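Local atomic coordinates of kojibiose phosphorylase (Gut metagenome, PDB entry 6W0P), a protein that belongs to glycoside hydrolase family 65, whose members pair a helical (alpha/alpha)6-barrel catalytic domain with beta-rich domains. Residues 390-395 and 451-456; 396-401 and 414-419; 444-449 and 516-521; 468-473 and 487-492. All blocks are in the same frame, centred on the assembly; numbering follows the deposited sequence.

Contact 1: 390-395 and 451-456; sequences DSIGAC and ISKFLL
A cysteine sulfur-aromatic contact within the helical catalytic domain joins C395 to F454. The cysteine CB stands almost over the middle of the F454 ring, 3.4 Å from its centroid and only 11° off the ring normal, the geometry of a CH-pi contact. With SG anti to the backbone N (chi1 178°), the sulfur continues past the ring centre toward the far end, where SG comes 3.2 Å from F454 CZ; its line to the centroid is oblique, 37° from the normal. The rim of the same ring is occupied by S391, whose CB is 3.7 Å from F454 CD1. Nearer the helix, A394 O lies 3.3 Å from F454 CB, and G393 CA rests 3.7 Å from K453 CB, a close approach of bare backbone to the helix. A water accepts from G393 N at 3.2 Å and, more weakly, from K453 NZ; the stronger partners of that amine are E450 and C518 O. The loop 390-395 thus runs against helix 437-458, while A386 of helix 379-388 packs on both C395 and F454, and F417, just before helix 418-434, meets the F454 ring edge-to-face.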
# COMPACT_ATOMS: atom_id res chain seq x y z
N ASP A 390 -17.44 -5.07 -4.02
CA ASP A 390 -18.07 -6.09 -4.92
C ASP A 390 -19.01 -7.00 -4.11
O ASP A 390 -19.11 -8.21 -4.43
CB ASP A 390 -17.00 -6.87 -5.69
CG ASP A 390 -16.34 -6.02 -6.78
OD1 ASP A 390 -16.79 -4.89 -7.00
OD2 ASP A 390 -15.38 -6.50 -7.39
N SER A 391 -19.72 -6.40 -3.16
CA SER A 391 -20.69 -7.06 -2.25
C SER A 391 -21.99 -6.26 -2.27
O SER A 391 -22.00 -5.19 -2.93
CB SER A 391 -20.10 -7.16 -0.85
OG SER A 391 -18.91 -7.95 -0.88
N ILE A 392 -23.02 -6.76 -1.58
CA ILE A 392 -24.33 -6.06 -1.38
C ILE A 392 -24.60 -5.90 0.12
O ILE A 392 -23.73 -6.30 0.95
CB ILE A 392 -25.46 -6.76 -2.15
CG1 ILE A 392 -25.64 -8.22 -1.75
CG2 ILE A 392 -25.25 -6.60 -3.67
CD1 ILE A 392 -26.99 -8.80 -2.20
N GLY A 393 -25.72 -5.27 0.47
CA GLY A 393 -26.04 -4.97 1.88
C GLY A 393 -25.19 -3.83 2.40
O GLY A 393 -24.89 -2.90 1.62
N ALA A 394 -24.85 -3.85 3.69
CA ALA A 394 -24.20 -2.71 4.38
C ALA A 394 -22.89 -3.20 5.01
O ALA A 394 -22.94 -4.09 5.88
CB ALA A 394 -25.13 -2.11 5.39
N CYS A 395 -21.76 -2.68 4.51
CA CYS A 395 -20.40 -2.91 5.04
C CYS A 395 -20.00 -1.64 5.79
O CYS A 395 -19.59 -0.67 5.12
CB CYS A 395 -19.40 -3.22 3.93
SG CYS A 395 -17.71 -3.44 4.56
N ILE A 451 -26.87 -5.78 7.16
CA ILE A 451 -25.54 -6.31 7.60
C ILE A 451 -25.46 -7.78 7.19
O ILE A 451 -24.42 -8.17 6.62
CB ILE A 451 -25.28 -6.13 9.10
CG1 ILE A 451 -25.15 -4.65 9.48
CG2 ILE A 451 -24.06 -6.93 9.54
CD1 ILE A 451 -25.42 -4.40 10.93
N SER A 452 -26.51 -8.56 7.42
CA SER A 452 -26.57 -10.00 7.04
C SER A 452 -26.36 -10.14 5.52
O SER A 452 -25.57 -10.99 5.13
CB SER A 452 -27.83 -10.65 7.52
OG SER A 452 -27.90 -10.54 8.93
N LYS A 453 -27.02 -9.31 4.71
CA LYS A 453 -26.84 -9.31 3.23
C LYS A 453 -25.36 -9.14 2.85
O LYS A 453 -24.87 -9.88 1.98
CB LYS A 453 -27.66 -8.18 2.60
CG LYS A 453 -29.11 -8.54 2.35
CD LYS A 453 -29.96 -7.36 1.92
CE LYS A 453 -29.53 -6.68 0.64
NZ LYS A 453 -30.04 -5.29 0.59
N PHE A 454 -24.66 -8.19 3.48
CA PHE A 454 -23.21 -7.98 3.22
C PHE A 454 -22.43 -9.25 3.60
O PHE A 454 -21.63 -9.72 2.79
CB PHE A 454 -22.69 -6.77 3.97
CG PHE A 454 -21.19 -6.68 3.98
CD1 PHE A 454 -20.49 -6.56 2.80
CD2 PHE A 454 -20.49 -6.71 5.18
CE1 PHE A 454 -19.10 -6.48 2.80
CE2 PHE A 454 -19.11 -6.63 5.18
CZ PHE A 454 -18.42 -6.51 3.99
N LEU A 455 -22.71 -9.81 4.78
CA LEU A 455 -21.95 -10.96 5.32
C LEU A 455 -22.15 -12.17 4.39
O LEU A 455 -21.18 -12.92 4.21
CB LEU A 455 -22.39 -11.25 6.75
CG LEU A 455 -21.92 -10.26 7.80
CD1 LEU A 455 -22.36 -10.70 9.19
CD2 LEU A 455 -20.40 -10.07 7.77
N LEU A 456 -23.35 -12.32 3.82
CA LEU A 456 -23.72 -13.46 2.93
C LEU A 456 -23.12 -13.30 1.54
O LEU A 456 -22.92 -14.33 0.89
CB LEU A 456 -25.25 -13.57 2.83
CG LEU A 456 -25.92 -14.23 4.03
CD1 LEU A 456 -27.43 -14.02 3.99
CD2 LEU A 456 -25.59 -15.72 4.08
O HOH W 1 -27.78 -4.17 -1.75

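Contact 2: 396-401 and 414-419; sequences FPVATR and STQFQP
The carbonyl oxygen of P397 is pressed against the ring of P419, with P397 O 3.2 Å from P419 CB and 3.4 Å from P419 CG. F396 O approaches the same two carbons, 3.3 Å from P419 CB, so the proline ring meets two successive carbonyl oxygens without a conventional hydrogen bond. P419 is the second residue of helix 418-434, two places after the N-cap F417, where a backbone N has no i-4 carbonyl within the helix to bond and proline is readily accommodated. Apolar atoms extend the patch: F396 CB is 4.2 Å from P419 CB, and V398 CG2 is 4.4 Å from P419 CG. The side chain of F396 touches through CB, at its root, because CG is anti to the carbonyl carbon (chi1 -78°) and the ring is carried away from P419. V398 CG2 also lies 4.2 Å from Q416 OE1, the two side chains crossing at about a right angle, while Q416 NE2 bonds G475 O. E405 takes V398 N and A399 N on its two carboxylate oxygens. The F396 ring lodges among R375 of helix 365-376, L379 and A382 of helix 379-388, and I451 of helix 437-458.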
# COMPACT_ATOMS: atom_id res chain seq x y z
N PHE A 396 -20.19 -1.61 7.10
CA PHE A 396 -19.83 -0.43 7.92
C PHE A 396 -18.31 -0.31 7.93
O PHE A 396 -17.57 -1.30 8.06
CB PHE A 396 -20.43 -0.54 9.33
CG PHE A 396 -21.89 -0.19 9.39
CD1 PHE A 396 -22.28 1.13 9.47
CD2 PHE A 396 -22.85 -1.18 9.33
CE1 PHE A 396 -23.63 1.46 9.48
CE2 PHE A 396 -24.19 -0.85 9.32
CZ PHE A 396 -24.58 0.47 9.40
N PRO A 397 -17.78 0.93 7.82
CA PRO A 397 -16.35 1.13 7.64
C PRO A 397 -15.50 0.93 8.89
O PRO A 397 -16.00 1.08 9.99
CB PRO A 397 -16.31 2.59 7.17
CG PRO A 397 -17.49 3.24 7.89
CD PRO A 397 -18.56 2.18 7.82
N VAL A 398 -14.20 0.68 8.69
CA VAL A 398 -13.15 0.62 9.74
C VAL A 398 -13.08 1.98 10.44
O VAL A 398 -13.14 2.04 11.69
CB VAL A 398 -11.79 0.22 9.14
CG1 VAL A 398 -10.67 0.36 10.16
CG2 VAL A 398 -11.83 -1.19 8.58
N ALA A 399 -12.92 3.05 9.67
CA ALA A 399 -12.78 4.42 10.20
C ALA A 399 -13.66 5.37 9.40
O ALA A 399 -13.56 5.37 8.15
CB ALA A 399 -11.33 4.82 10.13
N THR A 400 -14.47 6.17 10.10
CA THR A 400 -15.40 7.14 9.47
C THR A 400 -15.86 8.20 10.48
O THR A 400 -15.91 7.88 11.71
CB THR A 400 -16.60 6.40 8.87
OG1 THR A 400 -17.24 7.27 7.95
CG2 THR A 400 -17.60 5.93 9.90
N ARG A 401 -16.17 9.40 9.97
CA ARG A 401 -17.17 10.29 10.61
C ARG A 401 -18.45 10.38 9.76
O ARG A 401 -19.53 10.38 10.37
CB ARG A 401 -16.60 11.68 10.91
CG ARG A 401 -17.55 12.56 11.71
CD ARG A 401 -17.96 11.99 13.06
NE ARG A 401 -19.09 12.71 13.63
CZ ARG A 401 -20.35 12.59 13.20
NH1 ARG A 401 -20.67 11.76 12.22
NH2 ARG A 401 -21.30 13.31 13.76
N SER A 414 -10.27 -3.42 3.47
CA SER A 414 -10.80 -4.48 2.56
C SER A 414 -10.94 -5.81 3.31
O SER A 414 -11.57 -6.75 2.75
CB SER A 414 -9.96 -4.65 1.33
OG SER A 414 -9.92 -3.44 0.58
N THR A 415 -10.41 -5.91 4.53
CA THR A 415 -10.19 -7.24 5.17
C THR A 415 -10.96 -7.42 6.48
O THR A 415 -11.15 -8.61 6.84
CB THR A 415 -8.70 -7.48 5.39
OG1 THR A 415 -8.23 -6.48 6.28
CG2 THR A 415 -7.95 -7.47 4.08
N GLN A 416 -11.35 -6.35 7.16
CA GLN A 416 -11.86 -6.39 8.55
C GLN A 416 -13.35 -6.07 8.56
O GLN A 416 -13.70 -4.92 8.23
CB GLN A 416 -11.12 -5.41 9.46
CG GLN A 416 -9.69 -5.79 9.79
CD GLN A 416 -9.08 -4.79 10.73
OE1 GLN A 416 -8.94 -3.62 10.38
NE2 GLN A 416 -8.84 -5.22 11.97
N PHE A 417 -14.20 -7.01 8.96
CA PHE A 417 -15.67 -6.79 8.99
C PHE A 417 -16.14 -6.62 10.44
O PHE A 417 -17.36 -6.53 10.66
CB PHE A 417 -16.35 -7.87 8.15
CG PHE A 417 -15.71 -7.97 6.79
CD1 PHE A 417 -15.49 -6.84 6.03
CD2 PHE A 417 -15.23 -9.17 6.31
CE1 PHE A 417 -14.85 -6.91 4.80
CE2 PHE A 417 -14.60 -9.25 5.08
CZ PHE A 417 -14.41 -8.13 4.32
N GLN A 418 -15.20 -6.48 11.38
CA GLN A 418 -15.52 -6.21 12.81
C GLN A 418 -16.41 -4.98 12.92
O GLN A 418 -17.20 -4.93 13.85
CB GLN A 418 -14.26 -6.08 13.69
CG GLN A 418 -13.29 -4.97 13.31
CD GLN A 418 -11.87 -5.25 13.77
OE1 GLN A 418 -11.38 -6.38 13.71
NE2 GLN A 418 -11.20 -4.22 14.24
N PRO A 419 -16.39 -3.94 12.06
CA PRO A 419 -17.34 -2.84 12.25
C PRO A 419 -18.79 -3.25 12.00
O PRO A 419 -19.68 -2.79 12.72
CB PRO A 419 -16.89 -1.77 11.25
CG PRO A 419 -15.48 -2.17 10.82
CD PRO A 419 -15.43 -3.67 10.97

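Contact 3: 444-449 and 516-521; sequences GIEMLV and DKCGFT
The F520 ring receives V449 obliquely: V449 CG1 lies 3.7 Å from F520 CG, near the root of the ring, and 3.6 Å from F520 CB. The other flat group, the carboxylate of E446, is approached by K517, with NZ 3.3 Å from E446 OE2 in a salt bridge whose hydrogen bond is weak; OE1 is bonded instead to Y376 OH. E446 CG is anti to the backbone N (chi1 -169°), which puts it 3.9 Å from C518 SG, and the extended chain beyond carries the carboxylate on to K517. V449 CG1, likewise anti to its backbone N (chi1 164°), lies between C518 CB and F520 CB, in contact with both, 3.6 Å from C518 CB. The two residues can flank one methyl because G519, at positive phi (70°), ends helix 513-518 in a Schellman motif and turns the chain. A water 3.1 Å from E446 OE2 also lies near K517 NZ, too close for that link to be certain. Chemically, V449, C518 and F520 are buried and meet through carbon atoms, whereas the ion pair with exposed K517 is weak as a hydrogen bond; lysine and tyrosine together would be expected to stabilise negative charge on E446.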
# COMPACT_ATOMS: atom_id res chain seq x y z
N GLY A 444 -33.91 -1.35 13.86
CA GLY A 444 -33.02 -2.50 14.15
C GLY A 444 -33.05 -3.55 13.07
O GLY A 444 -31.99 -3.90 12.55
N ILE A 445 -34.24 -4.04 12.74
CA ILE A 445 -34.44 -5.14 11.76
C ILE A 445 -33.78 -4.73 10.44
O ILE A 445 -33.02 -5.52 9.91
CB ILE A 445 -35.94 -5.45 11.62
CG1 ILE A 445 -36.55 -5.82 12.97
CG2 ILE A 445 -36.18 -6.52 10.56
CD1 ILE A 445 -38.07 -5.89 12.97
N GLU A 446 -34.05 -3.52 9.96
CA GLU A 446 -33.49 -3.02 8.69
C GLU A 446 -31.95 -3.13 8.72
O GLU A 446 -31.39 -3.71 7.75
CB GLU A 446 -33.92 -1.58 8.41
CG GLU A 446 -33.56 -1.16 7.00
CD GLU A 446 -33.80 0.30 6.68
OE1 GLU A 446 -34.55 0.94 7.44
OE2 GLU A 446 -33.23 0.80 5.69
N MET A 447 -31.32 -2.62 9.78
CA MET A 447 -29.84 -2.65 9.98
C MET A 447 -29.35 -4.09 9.98
O MET A 447 -28.28 -4.32 9.40
CB MET A 447 -29.44 -2.00 11.30
CG MET A 447 -29.73 -0.53 11.34
SD MET A 447 -29.51 0.14 12.97
CE MET A 447 -27.76 0.52 12.89
N LEU A 448 -30.08 -5.00 10.62
CA LEU A 448 -29.66 -6.42 10.76
C LEU A 448 -29.76 -7.13 9.40
O LEU A 448 -28.87 -8.00 9.10
CB LEU A 448 -30.52 -7.11 11.81
CG LEU A 448 -30.33 -6.65 13.26
CD1 LEU A 448 -31.24 -7.46 14.18
CD2 LEU A 448 -28.87 -6.80 13.70
N VAL A 449 -30.79 -6.83 8.60
CA VAL A 449 -31.00 -7.48 7.27
C VAL A 449 -29.88 -6.99 6.35
O VAL A 449 -29.26 -7.82 5.68
CB VAL A 449 -32.41 -7.22 6.71
CG1 VAL A 449 -32.51 -7.54 5.22
CG2 VAL A 449 -33.45 -8.00 7.49
N ASP A 516 -38.87 -6.66 2.02
CA ASP A 516 -39.16 -6.22 0.63
C ASP A 516 -38.26 -5.03 0.28
O ASP A 516 -37.59 -5.09 -0.75
CB ASP A 516 -40.63 -5.86 0.42
CG ASP A 516 -41.02 -5.87 -1.04
OD1 ASP A 516 -41.14 -6.98 -1.60
OD2 ASP A 516 -41.15 -4.77 -1.63
N LYS A 517 -38.24 -3.98 1.11
CA LYS A 517 -37.48 -2.73 0.86
C LYS A 517 -35.98 -3.04 0.74
O LYS A 517 -35.29 -2.36 -0.06
CB LYS A 517 -37.75 -1.72 1.98
CG LYS A 517 -37.05 -0.37 1.85
CD LYS A 517 -36.42 0.14 3.15
CE LYS A 517 -35.83 1.54 3.04
NZ LYS A 517 -35.91 2.28 4.33
N CYS A 518 -35.49 -4.01 1.52
CA CYS A 518 -34.07 -4.44 1.59
C CYS A 518 -33.71 -5.43 0.47
O CYS A 518 -32.50 -5.66 0.28
CB CYS A 518 -33.76 -5.09 2.94
SG CYS A 518 -33.89 -3.94 4.33
N GLY A 519 -34.72 -5.99 -0.22
CA GLY A 519 -34.54 -7.05 -1.23
C GLY A 519 -34.14 -8.38 -0.61
O GLY A 519 -33.28 -9.06 -1.18
N PHE A 520 -34.72 -8.74 0.53
CA PHE A 520 -34.34 -9.98 1.25
C PHE A 520 -35.45 -11.01 1.03
O PHE A 520 -36.52 -10.88 1.66
CB PHE A 520 -34.04 -9.68 2.72
CG PHE A 520 -33.11 -10.67 3.39
CD1 PHE A 520 -31.76 -10.71 3.05
CD2 PHE A 520 -33.56 -11.54 4.37
CE1 PHE A 520 -30.90 -11.60 3.67
CE2 PHE A 520 -32.69 -12.42 5.00
CZ PHE A 520 -31.36 -12.46 4.63
N THR A 521 -35.17 -11.99 0.17
CA THR A 521 -36.16 -12.96 -0.38
C THR A 521 -36.09 -14.26 0.43
O THR A 521 -35.11 -14.45 1.17
CB THR A 521 -35.89 -13.24 -1.86
OG1 THR A 521 -34.72 -14.05 -1.94
CG2 THR A 521 -35.67 -11.98 -2.68
O HOH W 2 -33.80 3.56 4.30

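Contact 4: 468-473 and 487-492; sequences FSFYGV and TYTNFM
N490 grips S469 by a short side-chain bond, N490 ND2 to S469 OG at 2.6 Å, with an N-H...O angle of 161°. The hydroxyl lies close to the amide plane, as suits an N-H directed within that plane. Both torsions bring the groups together: S469 holds OG anti to its backbone N (chi1 -169°), extending it from the strand toward the helix, while in N490 CG stands beside the backbone N and anti to the carbonyl carbon, which leads the amide off the helix toward the strand. S469 OG is also bonded to H485 ND1, and N490 ND2 to V536 O, so each polar atom has two partners.

The carbonyl end of the amide faces the F470 ring at its edge, in the ring plane, with N490 OD1 3.3 Å from F470 CD1. The side chains slide past each other in opposite directions, their flat groups inclined by 53°. One residue earlier, T489 sends its methyl to F470: CG2, anti to the backbone N, lies 3.7 Å from F470 CG and equally far from F470 CD1, leaving OG1 to bond N486 OD1.

A water sits 2.8 Å from N490 OD1 and 2.8 Å from F470 O, but further acceptors nearby compete for its two protons, so neither bond is certain at any moment. The buried ND2 thus has two acceptors, S469 OG and V536 O, which probably fixes the amide's orientation and joins strand 468-469 to the start of helix 487-504; what satisfies OD1 is less certain.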
# COMPACT_ATOMS: atom_id res chain seq x y z
N PHE A 468 -18.94 -22.84 4.49
CA PHE A 468 -19.09 -21.37 4.30
C PHE A 468 -18.08 -20.67 5.22
O PHE A 468 -17.90 -21.10 6.37
CB PHE A 468 -20.54 -20.94 4.57
CG PHE A 468 -20.87 -19.53 4.13
CD1 PHE A 468 -21.32 -19.28 2.84
CD2 PHE A 468 -20.75 -18.45 4.99
CE1 PHE A 468 -21.63 -17.99 2.44
CE2 PHE A 468 -21.07 -17.17 4.59
CZ PHE A 468 -21.50 -16.94 3.31
N SER A 469 -17.41 -19.62 4.73
CA SER A 469 -16.46 -18.85 5.57
C SER A 469 -16.25 -17.44 5.01
O SER A 469 -16.97 -17.05 4.11
CB SER A 469 -15.17 -19.60 5.72
OG SER A 469 -14.37 -19.01 6.72
N PHE A 470 -15.29 -16.70 5.58
CA PHE A 470 -14.75 -15.47 4.97
C PHE A 470 -13.31 -15.78 4.62
O PHE A 470 -12.58 -16.25 5.49
CB PHE A 470 -14.95 -14.26 5.89
CG PHE A 470 -16.40 -13.96 6.19
CD1 PHE A 470 -17.11 -14.71 7.12
CD2 PHE A 470 -17.08 -12.98 5.49
CE1 PHE A 470 -18.45 -14.46 7.37
CE2 PHE A 470 -18.42 -12.71 5.76
CZ PHE A 470 -19.10 -13.44 6.71
N TYR A 471 -12.96 -15.51 3.37
CA TYR A 471 -11.62 -15.70 2.77
C TYR A 471 -10.99 -14.31 2.63
O TYR A 471 -11.75 -13.38 2.34
CB TYR A 471 -11.75 -16.44 1.43
CG TYR A 471 -12.17 -17.87 1.59
CD1 TYR A 471 -13.51 -18.21 1.62
CD2 TYR A 471 -11.24 -18.87 1.72
CE1 TYR A 471 -13.92 -19.53 1.77
CE2 TYR A 471 -11.63 -20.18 1.95
CZ TYR A 471 -12.97 -20.51 1.97
OH TYR A 471 -13.34 -21.81 2.15
N GLY A 472 -9.67 -14.21 2.83
CA GLY A 472 -8.87 -13.01 2.57
C GLY A 472 -9.25 -11.93 3.55
O GLY A 472 -9.60 -10.83 3.12
N VAL A 473 -9.23 -12.26 4.84
CA VAL A 473 -9.76 -11.37 5.91
C VAL A 473 -8.67 -11.10 6.95
O VAL A 473 -7.54 -11.66 6.86
CB VAL A 473 -11.04 -11.93 6.54
CG1 VAL A 473 -12.16 -11.96 5.52
CG2 VAL A 473 -10.84 -13.29 7.20
N THR A 487 -11.75 -17.00 13.24
CA THR A 487 -12.86 -17.47 14.09
C THR A 487 -13.68 -16.28 14.57
O THR A 487 -14.89 -16.37 14.51
CB THR A 487 -12.35 -18.36 15.22
OG1 THR A 487 -11.64 -19.40 14.53
CG2 THR A 487 -13.48 -18.90 16.08
N TYR A 488 -13.05 -15.17 14.93
CA TYR A 488 -13.82 -13.96 15.32
C TYR A 488 -14.80 -13.60 14.20
O TYR A 488 -16.01 -13.42 14.46
CB TYR A 488 -12.92 -12.76 15.61
CG TYR A 488 -13.71 -11.58 16.11
CD1 TYR A 488 -14.29 -10.68 15.23
CD2 TYR A 488 -13.95 -11.43 17.46
CE1 TYR A 488 -15.05 -9.61 15.70
CE2 TYR A 488 -14.71 -10.37 17.94
CZ TYR A 488 -15.25 -9.45 17.06
OH TYR A 488 -16.03 -8.45 17.57
N THR A 489 -14.30 -13.47 12.97
CA THR A 489 -15.13 -13.09 11.79
C THR A 489 -16.30 -14.08 11.62
O THR A 489 -17.47 -13.63 11.51
CB THR A 489 -14.23 -12.98 10.55
OG1 THR A 489 -13.19 -12.03 10.80
CG2 THR A 489 -15.00 -12.62 9.30
N ASN A 490 -16.02 -15.38 11.62
CA ASN A 490 -17.03 -16.42 11.29
C ASN A 490 -18.02 -16.52 12.45
O ASN A 490 -19.24 -16.56 12.19
CB ASN A 490 -16.38 -17.77 10.98
CG ASN A 490 -15.62 -17.75 9.67
OD1 ASN A 490 -15.33 -16.68 9.16
ND2 ASN A 490 -15.28 -18.92 9.16
N PHE A 491 -17.50 -16.54 13.68
CA PHE A 491 -18.30 -16.66 14.91
C PHE A 491 -19.29 -15.49 14.96
O PHE A 491 -20.51 -15.72 15.06
CB PHE A 491 -17.39 -16.70 16.14
CG PHE A 491 -18.10 -16.97 17.44
CD1 PHE A 491 -18.60 -15.94 18.21
CD2 PHE A 491 -18.22 -18.26 17.92
CE1 PHE A 491 -19.25 -16.19 19.40
CE2 PHE A 491 -18.84 -18.52 19.13
CZ PHE A 491 -19.34 -17.48 19.88
N MET A 492 -18.78 -14.26 14.85
CA MET A 492 -19.63 -13.05 14.97
C MET A 492 -20.66 -12.99 13.81
O MET A 492 -21.78 -12.51 14.07
CB MET A 492 -18.78 -11.78 14.99
CG MET A 492 -17.91 -11.67 16.22
SD MET A 492 -18.86 -11.73 17.75
CE MET A 492 -19.59 -10.09 17.70
O HOH W 3 -12.86 -15.84 8.24

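Following the chain past the beta-rich N-terminal part into the helical catalytic domain, loop 390-401 opens contact 1 and then contact 2. Contact 2 closes first, at 414-419, wholly within the span of contact 1, and ties the loop to the start of helix 418-434. Contact 3 opens at 444-449, before contact 1 closes at 451-456 by joining the loop to the same helix 437-458; these two therefore cross. Contact 4 lies within the span of contact 3, in series with contacts 1 and 2, and links strand 468-469 to helix 487-504. Contact 3 then closes, joining helix 437-458 to the end of helix 513-518. Contact 1 touches each of the others, whereas contact 3 touches neither 2 nor 4.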